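Local coordinates for protein diguanylate cyclase (Pseudomonas aeruginosa, PDB 5M3C) that joins a GGDEF domain and an EAL domain in a single chain, holding guanosine-5'-triphosphate in the first and calcium ions in both, at residues T173-L178 / I229-D234; R214-H217 / G221-S224; L199-G204 / F398-G403. One frame throughout, in Å; residues are numbered along the deposited sequence.

Interactions 1 and 2 are neighbours: their centres lie about 13 Å apart, and Leu178 of interaction 1 packs on Trp215 and Ile223 of interaction 2. Interaction 1 sets helix 225-234 across helix 168-187; interaction 2 is the return from strand 206-217 into helix 225-234, and helix 168-187 packs on it too. All three are partly buried. Interaction 1 combines a salt bridge at its outer side with buried leucines, whereas interaction 2 is backbone hydrogen bonding backed by buried Trp215 and Ile223. Interaction 3 lies far from the chain centre, about 16 Å from interaction 2 between nearest atoms, though both reach one sheet; there buried Leu399 sits beside exposed Thr400 in a small, mostly apolar contact without hydrogen bonds.

Interaction 1 (T173-L178 / I229-D234); sequences TERMAL and IPLAED
Leu231 is the first residue of 229-234 to meet the other helix, and its two methyl branches divide the work. With CG anti to the backbone N (chi1 176°), the side chain extends toward 173-178. There CD2 lies 3.7 Å from CB of Leu178, while CD1 comes up against the guanidinium of Arg175, 3.4 Å from NH2, at an oblique slant to the plane. The backbones are also nearest here, the CA atoms of Arg175 and Leu231 being 7.9 Å apart. The segment axes cross almost at right angles (-85°) and stay 11.1 Å apart, so side chains must fill the interval. Helix 168-187, which supplies 173-178, is the long helix that probably links the GGDEF and EAL domains, and helix 225-234 packs across it; Leu182, further along the long helix, also touches Leu231. One turn on, Asp234 extends toward Arg175 and makes the charged part of the contact, a salt bridge of 2.9 Å between OD2 of Asp234 and NH2 of Arg175. OD2 alone makes the contact, and with the planes 78° apart it is no flat two-pronged pair. NH1 of Arg175 makes a second salt bridge, to Glu179, leaving the guanidinium held between two carboxylates. The side chain of Asp234 lies about 6 Å from the bound guanosine-5'-triphosphate, near the ligand but not touching it.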
ATOM      1  N   THR B 173      24.835  20.407   7.348  1.00 54.11           N
ATOM      2  CA  THR B 173      26.143  19.974   7.827  1.00 54.84           C
ATOM      3  C   THR B 173      25.979  18.820   8.813  1.00 55.02           C
ATOM      4  O   THR B 173      26.648  17.794   8.684  1.00 55.19           O
ATOM      5  CB  THR B 173      26.944  21.114   8.491  1.00 54.70           C
ATOM      6  OG1 THR B 173      26.371  21.431   9.762  1.00 57.07           O
ATOM      7  CG2 THR B 173      26.959  22.359   7.616  1.00 54.54           C
ATOM      8  N   GLU B 174      25.078  18.977   9.785  1.00 55.91           N
ATOM      9  CA  GLU B 174      24.846  17.924  10.786  1.00 56.83           C
ATOM     10  C   GLU B 174      24.598  16.569  10.132  1.00 56.49           C
ATOM     11  O   GLU B 174      25.192  15.555  10.522  1.00 56.28           O
ATOM     12  CB  GLU B 174      23.663  18.265  11.697  1.00 57.99           C
ATOM     13  CG  GLU B 174      22.990  17.029  12.288  1.00 58.56           C
ATOM     14  CD  GLU B 174      22.261  17.292  13.595  1.00 58.93           C
ATOM     15  OE1 GLU B 174      21.168  16.717  13.785  1.00 58.32           O
ATOM     16  OE2 GLU B 174      22.779  18.057  14.438  1.00 59.74           O
ATOM     17  N   ARG B 175      23.710  16.558   9.144  1.00 56.34           N
ATOM     18  CA  ARG B 175      23.399  15.338   8.414  1.00 56.33           C
ATOM     19  C   ARG B 175      24.679  14.736   7.844  1.00 54.43           C
ATOM     20  O   ARG B 175      24.868  13.522   7.881  1.00 55.05           O
ATOM     21  CB  ARG B 175      22.411  15.621   7.282  1.00 58.80           C
ATOM     22  CG  ARG B 175      21.518  14.440   6.928  1.00 60.89           C
ATOM     23  CD  ARG B 175      21.497  14.191   5.427  1.00 63.02           C
ATOM     24  NE  ARG B 175      22.771  13.642   4.963  1.00 64.67           N
ATOM     25  CZ  ARG B 175      23.034  12.342   4.832  1.00 66.27           C
ATOM     26  NH1 ARG B 175      24.228  11.949   4.407  1.00 66.66           N
ATOM     27  NH2 ARG B 175      22.108  11.432   5.119  1.00 66.35           N
ATOM     28  N   MET B 176      25.557  15.588   7.320  1.00 52.15           N
ATOM     29  CA  MET B 176      26.829  15.124   6.770  1.00 51.18           C
ATOM     30  C   MET B 176      27.724  14.554   7.874  1.00 50.24           C
ATOM     31  O   MET B 176      28.338  13.498   7.713  1.00 49.97           O
ATOM     32  CB  MET B 176      27.555  16.266   6.055  1.00 50.97           C
ATOM     33  CG  MET B 176      26.943  16.677   4.725  1.00 50.26           C
ATOM     34  SD  MET B 176      27.644  18.227   4.121  1.00 49.47           S
ATOM     35  CE  MET B 176      26.676  18.488   2.638  1.00 49.23           C
ATOM     36  N   ALA B 177      27.799  15.263   8.995  1.00 48.67           N
ATOM     37  CA  ALA B 177      28.619  14.823  10.113  1.00 48.16           C
ATOM     38  C   ALA B 177      28.164  13.448  10.584  1.00 47.94           C
ATOM     39  O   ALA B 177      28.945  12.490  10.599  1.00 47.63           O
ATOM     40  CB  ALA B 177      28.537  15.829  11.248  1.00 48.06           C
ATOM     41  N   LEU B 178      26.891  13.349  10.952  1.00 47.92           N
ATOM     42  CA  LEU B 178      26.354  12.094  11.470  1.00 47.85           C
ATOM     43  C   LEU B 178      26.637  10.920  10.534  1.00 47.44           C
ATOM     44  O   LEU B 178      26.835   9.790  10.988  1.00 46.06           O
ATOM     45  CB  LEU B 178      24.853  12.215  11.737  1.00 48.11           C
ATOM     46  CG  LEU B 178      24.501  13.062  12.961  1.00 48.57           C
ATOM     47  CD1 LEU B 178      22.994  13.159  13.135  1.00 49.03           C
ATOM     48  CD2 LEU B 178      25.148  12.496  14.216  1.00 48.62           C
ATOM     49  N   ILE B 229      18.656   5.382  11.992  1.00 54.93           N
ATOM     50  CA  ILE B 229      18.352   4.297  11.053  1.00 55.03           C
ATOM     51  C   ILE B 229      17.931   4.845   9.686  1.00 54.40           C
ATOM     52  O   ILE B 229      18.393   4.360   8.646  1.00 54.58           O
ATOM     53  CB  ILE B 229      17.295   3.327  11.605  1.00 55.68           C
ATOM     54  CG1 ILE B 229      17.884   2.547  12.782  1.00 56.71           C
ATOM     55  CG2 ILE B 229      16.852   2.355  10.524  1.00 55.68           C
ATOM     56  CD1 ILE B 229      16.879   1.694  13.524  1.00 57.89           C
ATOM     57  N   PRO B 230      17.064   5.867   9.679  1.00 54.22           N
ATOM     58  CA  PRO B 230      16.761   6.532   8.415  1.00 54.31           C
ATOM     59  C   PRO B 230      18.023   7.107   7.779  1.00 54.19           C
ATOM     60  O   PRO B 230      18.194   7.031   6.563  1.00 53.00           O
ATOM     61  CB  PRO B 230      15.800   7.654   8.823  1.00 54.32           C
ATOM     62  CG  PRO B 230      15.208   7.210  10.115  1.00 54.12           C
ATOM     63  CD  PRO B 230      16.289   6.426  10.800  1.00 54.56           C
ATOM     64  N   LEU B 231      18.896   7.678   8.606  1.00 54.10           N
ATOM     65  CA  LEU B 231      20.188   8.170   8.143  1.00 54.34           C
ATOM     66  C   LEU B 231      20.900   7.075   7.360  1.00 54.34           C
ATOM     67  O   LEU B 231      21.320   7.283   6.217  1.00 55.77           O
ATOM     68  CB  LEU B 231      21.043   8.599   9.334  1.00 54.77           C
ATOM     69  CG  LEU B 231      22.467   9.063   9.024  1.00 54.90           C
ATOM     70  CD1 LEU B 231      22.439  10.391   8.289  1.00 55.44           C
ATOM     71  CD2 LEU B 231      23.286   9.177  10.301  1.00 54.85           C
ATOM     72  N   ALA B 232      21.025   5.907   7.984  1.00 54.60           N
ATOM     73  CA  ALA B 232      21.665   4.760   7.350  1.00 55.87           C
ATOM     74  C   ALA B 232      20.957   4.400   6.049  1.00 56.92           C
ATOM     75  O   ALA B 232      21.602   4.211   5.014  1.00 55.91           O
ATOM     76  CB  ALA B 232      21.674   3.570   8.295  1.00 56.00           C
ATOM     77  N   GLU B 233      19.631   4.311   6.101  1.00 58.94           N
ATOM     78  CA  GLU B 233      18.845   4.039   4.896  1.00 60.10           C
ATOM     79  C   GLU B 233      19.126   5.077   3.805  1.00 60.19           C
ATOM     80  O   GLU B 233      19.295   4.729   2.635  1.00 58.05           O
ATOM     81  CB  GLU B 233      17.348   3.996   5.224  1.00 61.69           C
ATOM     82  CG  GLU B 233      16.919   2.736   5.969  1.00 63.17           C
ATOM     83  CD  GLU B 233      15.518   2.822   6.560  1.00 63.96           C
ATOM     84  OE1 GLU B 233      14.936   3.929   6.590  1.00 65.05           O
ATOM     85  OE2 GLU B 233      14.999   1.774   7.002  1.00 63.34           O
ATOM     86  N   ASP B 234      19.191   6.348   4.199  1.00 61.25           N
ATOM     87  CA  ASP B 234      19.407   7.445   3.255  1.00 61.60           C
ATOM     88  C   ASP B 234      20.792   7.392   2.623  1.00 60.31           C
ATOM     89  O   ASP B 234      20.918   7.507   1.405  1.00 60.69           O
ATOM     90  CB  ASP B 234      19.202   8.799   3.943  1.00 63.59           C
ATOM     91  CG  ASP B 234      19.387   9.977   2.992  1.00 66.03           C
ATOM     92  OD1 ASP B 234      19.198   9.803   1.768  1.00 67.99           O
ATOM     93  OD2 ASP B 234      19.717  11.085   3.469  1.00 68.47           O
TER

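Interaction 2 (R214-H217 / G221-S224)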
ATOM      1  N   ARG B 214      21.981   0.560  19.939  1.00 50.23           N
ATOM      2  CA  ARG B 214      22.099   1.879  20.539  1.00 50.80           C
ATOM      3  C   ARG B 214      23.335   2.575  19.995  1.00 48.95           C
ATOM      4  O   ARG B 214      24.273   1.924  19.539  1.00 47.78           O
ATOM      5  CB  ARG B 214      22.213   1.768  22.060  1.00 53.76           C
ATOM      6  CG  ARG B 214      20.927   1.361  22.765  1.00 55.97           C
ATOM      7  CD  ARG B 214      19.922   2.500  22.801  1.00 57.58           C
ATOM      8  NE  ARG B 214      18.864   2.259  23.779  1.00 59.63           N
ATOM      9  CZ  ARG B 214      17.755   1.564  23.538  1.00 61.21           C
ATOM     10  NH1 ARG B 214      17.541   1.025  22.342  1.00 60.93           N
ATOM     11  NH2 ARG B 214      16.853   1.407  24.498  1.00 62.33           N
ATOM     12  N   TRP B 215      23.334   3.901  20.047  1.00 47.38           N
ATOM     13  CA  TRP B 215      24.474   4.678  19.586  1.00 46.59           C
ATOM     14  C   TRP B 215      24.640   5.929  20.431  1.00 46.63           C
ATOM     15  O   TRP B 215      23.830   6.849  20.351  1.00 47.13           O
ATOM     16  CB  TRP B 215      24.306   5.049  18.107  1.00 45.92           C
ATOM     17  CG  TRP B 215      25.481   5.788  17.515  1.00 45.49           C
ATOM     18  CD1 TRP B 215      26.770   5.774  17.962  1.00 45.42           C
ATOM     19  CD2 TRP B 215      25.473   6.623  16.350  1.00 45.05           C
ATOM     20  NE1 TRP B 215      27.560   6.558  17.159  1.00 45.22           N
ATOM     21  CE2 TRP B 215      26.789   7.089  16.160  1.00 44.84           C
ATOM     22  CE3 TRP B 215      24.480   7.026  15.453  1.00 45.21           C
ATOM     23  CZ2 TRP B 215      27.137   7.935  15.111  1.00 44.63           C
ATOM     24  CZ3 TRP B 215      24.829   7.868  14.410  1.00 45.08           C
ATOM     25  CH2 TRP B 215      26.146   8.313  14.250  1.00 44.92           C
ATOM     26  N   TYR B 216      25.685   5.952  21.254  1.00 46.84           N
ATOM     27  CA  TYR B 216      26.027   7.147  22.012  1.00 47.51           C
ATOM     28  C   TYR B 216      27.237   7.834  21.402  1.00 47.50           C
ATOM     29  O   TYR B 216      28.232   7.185  21.075  1.00 47.54           O
ATOM     30  CB  TYR B 216      26.327   6.819  23.474  1.00 48.69           C
ATOM     31  CG  TYR B 216      26.848   8.014  24.248  1.00 50.24           C
ATOM     32  CD1 TYR B 216      25.975   8.975  24.753  1.00 50.86           C
ATOM     33  CD2 TYR B 216      28.209   8.195  24.459  1.00 51.07           C
ATOM     34  CE1 TYR B 216      26.441  10.076  25.451  1.00 50.72           C
ATOM     35  CE2 TYR B 216      28.685   9.292  25.160  1.00 51.96           C
ATOM     36  CZ  TYR B 216      27.796  10.230  25.652  1.00 51.46           C
ATOM     37  OH  TYR B 216      28.258  11.324  26.349  1.00 51.66           O
ATOM     38  N   HIS B 217      27.145   9.151  21.250  1.00 47.01           N
ATOM     39  CA  HIS B 217      28.276   9.947  20.796  1.00 46.29           C
ATOM     40  C   HIS B 217      28.420  11.165  21.700  1.00 47.00           C
ATOM     41  O   HIS B 217      27.487  11.955  21.830  1.00 48.67           O
ATOM     42  CB  HIS B 217      28.086  10.386  19.343  1.00 45.34           C
ATOM     43  CG  HIS B 217      29.351  10.840  18.686  1.00 44.36           C
ATOM     44  ND1 HIS B 217      30.044  11.957  19.097  1.00 44.23           N
ATOM     45  CD2 HIS B 217      30.050  10.326  17.647  1.00 43.68           C
ATOM     46  CE1 HIS B 217      31.116  12.112  18.341  1.00 43.99           C
ATOM     47  NE2 HIS B 217      31.143  11.136  17.453  1.00 43.46           N
ATOM     48  N   GLY B 221      25.485  13.089  22.123  1.00 49.25           N
ATOM     49  CA  GLY B 221      24.744  12.336  23.129  1.00 49.44           C
ATOM     50  C   GLY B 221      24.191  11.039  22.569  1.00 49.65           C
ATOM     51  O   GLY B 221      24.706  10.505  21.581  1.00 48.06           O
ATOM     52  N   GLU B 222      23.145  10.527  23.211  1.00 50.94           N
ATOM     53  CA  GLU B 222      22.473   9.321  22.743  1.00 52.25           C
ATOM     54  C   GLU B 222      21.685   9.622  21.476  1.00 51.51           C
ATOM     55  O   GLU B 222      20.680  10.329  21.509  1.00 52.36           O
ATOM     56  CB  GLU B 222      21.536   8.759  23.820  1.00 53.98           C
ATOM     57  CG  GLU B 222      22.174   7.712  24.724  1.00 56.17           C
ATOM     58  CD  GLU B 222      22.217   6.329  24.093  1.00 58.09           C
ATOM     59  OE1 GLU B 222      21.431   6.072  23.153  1.00 58.55           O
ATOM     60  OE2 GLU B 222      23.032   5.493  24.545  1.00 59.63           O
ATOM     61  N   ILE B 223      22.154   9.089  20.357  1.00 50.42           N
ATOM     62  CA  ILE B 223      21.456   9.244  19.095  1.00 50.79           C
ATOM     63  C   ILE B 223      20.428   8.128  18.968  1.00 51.05           C
ATOM     64  O   ILE B 223      20.779   6.950  18.949  1.00 51.67           O
ATOM     65  CB  ILE B 223      22.438   9.203  17.912  1.00 50.83           C
ATOM     66  CG1 ILE B 223      23.563  10.218  18.136  1.00 50.91           C
ATOM     67  CG2 ILE B 223      21.714   9.505  16.609  1.00 50.55           C
ATOM     68  CD1 ILE B 223      24.763  10.015  17.238  1.00 51.02           C
ATOM     69  N   SER B 224      19.153   8.501  18.898  1.00 51.68           N
ATOM     70  CA  SER B 224      18.076   7.515  18.864  1.00 52.07           C
ATOM     71  C   SER B 224      18.051   6.779  17.531  1.00 52.15           C
ATOM     72  O   SER B 224      18.365   7.360  16.492  1.00 50.92           O
ATOM     73  CB  SER B 224      16.719   8.183  19.101  1.00 52.34           C
ATOM     74  OG  SER B 224      16.239   8.795  17.914  1.00 52.59           O
TER
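Residues 214-217 end strand 206-217, and after three connecting residues the chain makes a short hairpin-like return, antiparallel to them, through 221-224. His217 and Gly221 form a hydrogen-bonded pair, in which N of His217 donates to O of Gly221 at 2.8 Å, nearly straight at 172°. Tyr216 and Glu222 are the non-hydrogen-bonded pair beside it, with CA atoms 4.2 Å apart. The chain turns a corner at Glu222, yet N of Ile223 still reaches O of Trp215 at 2.8 Å. Ser224 then N-caps helix 225-234. On one side Ile223 lies alongside Trp215 and points the same way. Its CD1 sits over the face of the indole, 3.4 Å from the centroid of the six-membered ring and 7° off the normal, a CH-pi contact. CG1 of Ile223 stands anti to the carbonyl carbon (chi1 -53°), and the extended chain beyond it carries CD1 over the ring. Helix 168-187 packs against the same pair, Leu178 meeting Ile223 and Leu182 meeting Trp215. His217 adds its CB to CD1 of Ile223 at 4.0 Å, while its NE2 is hydrogen-bonded to Glu181. On the Tyr216 side, the ring lies obliquely against the Gly221 backbone, CD1 of Tyr216 being 3.5 Å from C of Gly221. Arg214 and Glu222 do not pair, so any attraction between their charges is probably loose, and the side-chain grip comes mainly from the buried Trp215 and Ile223.

Interaction 3 (L199-G204 / F398-G403); sequences LSLESG and FLTHEG
In the EAL domain, a modified TIM barrel in which strand 192-200 runs antiparallel to both its neighbours, Leu201 in the turn after that strand packs against Leu399 and Thr400 near the end of helix 393-401. That helix leads into strand 406-417, the neighbour of 192-200 in the sheet, so the contact joins the turn at one strand's end to the helix that precedes the next strand over. Leu201 and buried Leu399 both pack on Ile407 of strand 406-417, and Leu201 shares backbone hydrogen bonding with Glu405. Leu201 does the reaching, its side chain directed at the helix and crossing both partners obliquely. Its CD2 branch lies 4.0 Å from CB of Leu399, an apolar contact near the base of that side chain. The CG of Leu201 meets OG1 of Thr400 at 3.8 Å, which is packing of carbon on a hydroxyl and no polar bond. Behind Leu201 the turn has its own weak bracing: OG of Ser200 accepts from N of Glu202 at 3.1 Å and, longer still, from N of Ser203. The helix ends in a Schellman motif with Gly403, at positive phi, as the C' residue; Cys404 N returns to Leu399 O. Thr400 has OG1 anti to its carbonyl carbon (chi1 -47°), which turns the hydroxyl back along the helix, where it is hydrogen-bonded to the carbonyl O of Gln396.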
ATOM      1  N   LEU B 199       8.944 -11.769  29.120  1.00 73.39           N
ATOM      2  CA  LEU B 199       8.366 -12.637  30.142  1.00 76.58           C
ATOM      3  C   LEU B 199       7.119 -13.323  29.604  1.00 79.70           C
ATOM      4  O   LEU B 199       6.487 -12.829  28.675  1.00 81.92           O
ATOM      5  CB  LEU B 199       8.005 -11.827  31.389  1.00 76.19           C
ATOM      6  CG  LEU B 199       7.854 -12.599  32.702  1.00 75.13           C
ATOM      7  CD1 LEU B 199       9.216 -12.873  33.321  1.00 75.14           C
ATOM      8  CD2 LEU B 199       6.981 -11.819  33.671  1.00 75.17           C
ATOM      9  N   SER B 200       6.779 -14.471  30.183  1.00 81.56           N
ATOM     10  CA  SER B 200       5.535 -15.160  29.862  1.00 82.26           C
ATOM     11  C   SER B 200       4.536 -14.916  30.980  1.00 83.51           C
ATOM     12  O   SER B 200       4.881 -15.008  32.157  1.00 86.45           O
ATOM     13  CB  SER B 200       5.771 -16.665  29.697  1.00 82.01           C
ATOM     14  OG  SER B 200       4.546 -17.379  29.659  1.00 81.69           O
ATOM     15  N   LEU B 201       3.300 -14.595  30.616  1.00 83.91           N
ATOM     16  CA  LEU B 201       2.250 -14.417  31.609  1.00 83.89           C
ATOM     17  C   LEU B 201       1.677 -15.772  32.020  1.00 83.99           C
ATOM     18  O   LEU B 201       1.102 -15.911  33.099  1.00 83.75           O
ATOM     19  CB  LEU B 201       1.152 -13.497  31.071  1.00 83.36           C
ATOM     20  CG  LEU B 201       1.467 -12.000  31.156  1.00 83.08           C
ATOM     21  CD1 LEU B 201       2.962 -11.739  31.057  1.00 83.11           C
ATOM     22  CD2 LEU B 201       0.711 -11.231  30.081  1.00 83.28           C
ATOM     23  N   GLU B 202       1.858 -16.770  31.160  1.00 84.46           N
ATOM     24  CA  GLU B 202       1.358 -18.117  31.420  1.00 85.83           C
ATOM     25  C   GLU B 202       2.135 -18.815  32.536  1.00 86.78           C
ATOM     26  O   GLU B 202       1.596 -19.691  33.215  1.00 85.97           O
ATOM     27  CB  GLU B 202       1.425 -18.960  30.143  1.00 85.26           C
ATOM     28  N   SER B 203       3.396 -18.429  32.721  1.00 88.14           N
ATOM     29  CA  SER B 203       4.256 -19.066  33.719  1.00 88.25           C
ATOM     30  C   SER B 203       4.872 -18.052  34.683  1.00 89.28           C
ATOM     31  O   SER B 203       4.758 -18.197  35.901  1.00 91.32           O
ATOM     32  CB  SER B 203       5.367 -19.869  33.033  1.00 86.89           C
ATOM     33  OG  SER B 203       6.337 -19.017  32.449  1.00 84.92           O
ATOM     34  N   GLY B 204       5.524 -17.032  34.134  1.00 89.40           N
ATOM     35  CA  GLY B 204       6.225 -16.036  34.943  1.00 88.43           C
ATOM     36  C   GLY B 204       7.734 -16.159  34.822  1.00 86.96           C
ATOM     37  O   GLY B 204       8.478 -15.497  35.544  1.00 85.72           O
ATOM     38  N   PHE B 398      -4.375  -6.404  33.005  1.00 83.19           N
ATOM     39  CA  PHE B 398      -5.308  -6.547  31.889  1.00 83.85           C
ATOM     40  C   PHE B 398      -4.884  -7.681  30.963  1.00 84.58           C
ATOM     41  O   PHE B 398      -5.639  -8.625  30.729  1.00 86.99           O
ATOM     42  CB  PHE B 398      -5.375  -5.239  31.095  1.00 83.97           C
ATOM     43  CG  PHE B 398      -6.293  -5.291  29.904  1.00 83.91           C
ATOM     44  CD1 PHE B 398      -5.922  -5.964  28.749  1.00 83.29           C
ATOM     45  CD2 PHE B 398      -7.524  -4.651  29.932  1.00 84.12           C
ATOM     46  CE1 PHE B 398      -6.763  -6.004  27.653  1.00 83.06           C
ATOM     47  CE2 PHE B 398      -8.368  -4.688  28.839  1.00 83.14           C
ATOM     48  CZ  PHE B 398      -7.988  -5.366  27.698  1.00 83.02           C
ATOM     49  N   LEU B 399      -3.666  -7.580  30.446  1.00 83.83           N
ATOM     50  CA  LEU B 399      -3.153  -8.546  29.484  1.00 84.51           C
ATOM     51  C   LEU B 399      -3.279  -9.985  29.978  1.00 86.19           C
ATOM     52  O   LEU B 399      -3.406 -10.910  29.175  1.00 86.43           O
ATOM     53  CB  LEU B 399      -1.693  -8.231  29.146  1.00 84.49           C
ATOM     54  CG  LEU B 399      -1.477  -6.960  28.319  1.00 84.21           C
ATOM     55  CD1 LEU B 399      -0.017  -6.537  28.333  1.00 83.21           C
ATOM     56  CD2 LEU B 399      -1.967  -7.147  26.891  1.00 83.46           C
ATOM     57  N   THR B 400      -3.248 -10.177  31.294  1.00 88.16           N
ATOM     58  CA  THR B 400      -3.315 -11.522  31.866  1.00 88.64           C
ATOM     59  C   THR B 400      -4.750 -12.045  31.921  1.00 88.16           C
ATOM     60  O   THR B 400      -4.997 -13.221  31.649  1.00 86.05           O
ATOM     61  CB  THR B 400      -2.697 -11.571  33.276  1.00 88.03           C
ATOM     62  OG1 THR B 400      -1.435 -10.891  33.272  1.00 87.25           O
ATOM     63  CG2 THR B 400      -2.492 -13.016  33.720  1.00 87.58           C
ATOM     64  N   HIS B 401      -5.691 -11.171  32.268  1.00 89.43           N
ATOM     65  CA  HIS B 401      -7.103 -11.546  32.321  1.00 90.60           C
ATOM     66  C   HIS B 401      -7.674 -11.735  30.917  1.00 89.52           C
ATOM     67  O   HIS B 401      -8.745 -12.320  30.753  1.00 90.31           O
ATOM     68  CB  HIS B 401      -7.925 -10.486  33.062  1.00 92.87           C
ATOM     69  CG  HIS B 401      -7.513 -10.281  34.488  1.00 95.10           C
ATOM     70  ND1 HIS B 401      -7.764 -11.206  35.478  1.00 96.21           N
ATOM     71  CD2 HIS B 401      -6.883  -9.245  35.093  1.00 95.51           C
ATOM     72  CE1 HIS B 401      -7.297 -10.755  36.629  1.00 95.80           C
ATOM     73  NE2 HIS B 401      -6.758  -9.567  36.423  1.00 95.02           N
ATOM     74  N   GLU B 402      -6.959 -11.232  29.912  1.00 86.86           N
ATOM     75  CA  GLU B 402      -7.408 -11.314  28.522  1.00 84.31           C
ATOM     76  C   GLU B 402      -6.638 -12.368  27.726  1.00 82.66           C
ATOM     77  O   GLU B 402      -6.775 -12.457  26.506  1.00 82.00           O
ATOM     78  CB  GLU B 402      -7.283  -9.950  27.843  1.00 83.76           C
ATOM     79  CG  GLU B 402      -8.119  -8.860  28.494  1.00 84.09           C
ATOM     80  CD  GLU B 402      -9.607  -9.151  28.446  1.00 83.64           C
ATOM     81  OE1 GLU B 402     -10.369  -8.484  29.179  1.00 82.80           O
ATOM     82  OE2 GLU B 402     -10.017 -10.044  27.673  1.00 84.07           O
ATOM     83  N   GLY B 403      -5.827 -13.158  28.422  1.00 81.34           N
ATOM     84  CA  GLY B 403      -5.184 -14.325  27.825  1.00 80.43           C
ATOM     85  C   GLY B 403      -3.943 -14.044  26.997  1.00 79.93           C
ATOM     86  O   GLY B 403      -3.524 -14.888  26.203  1.00 79.31           O
TER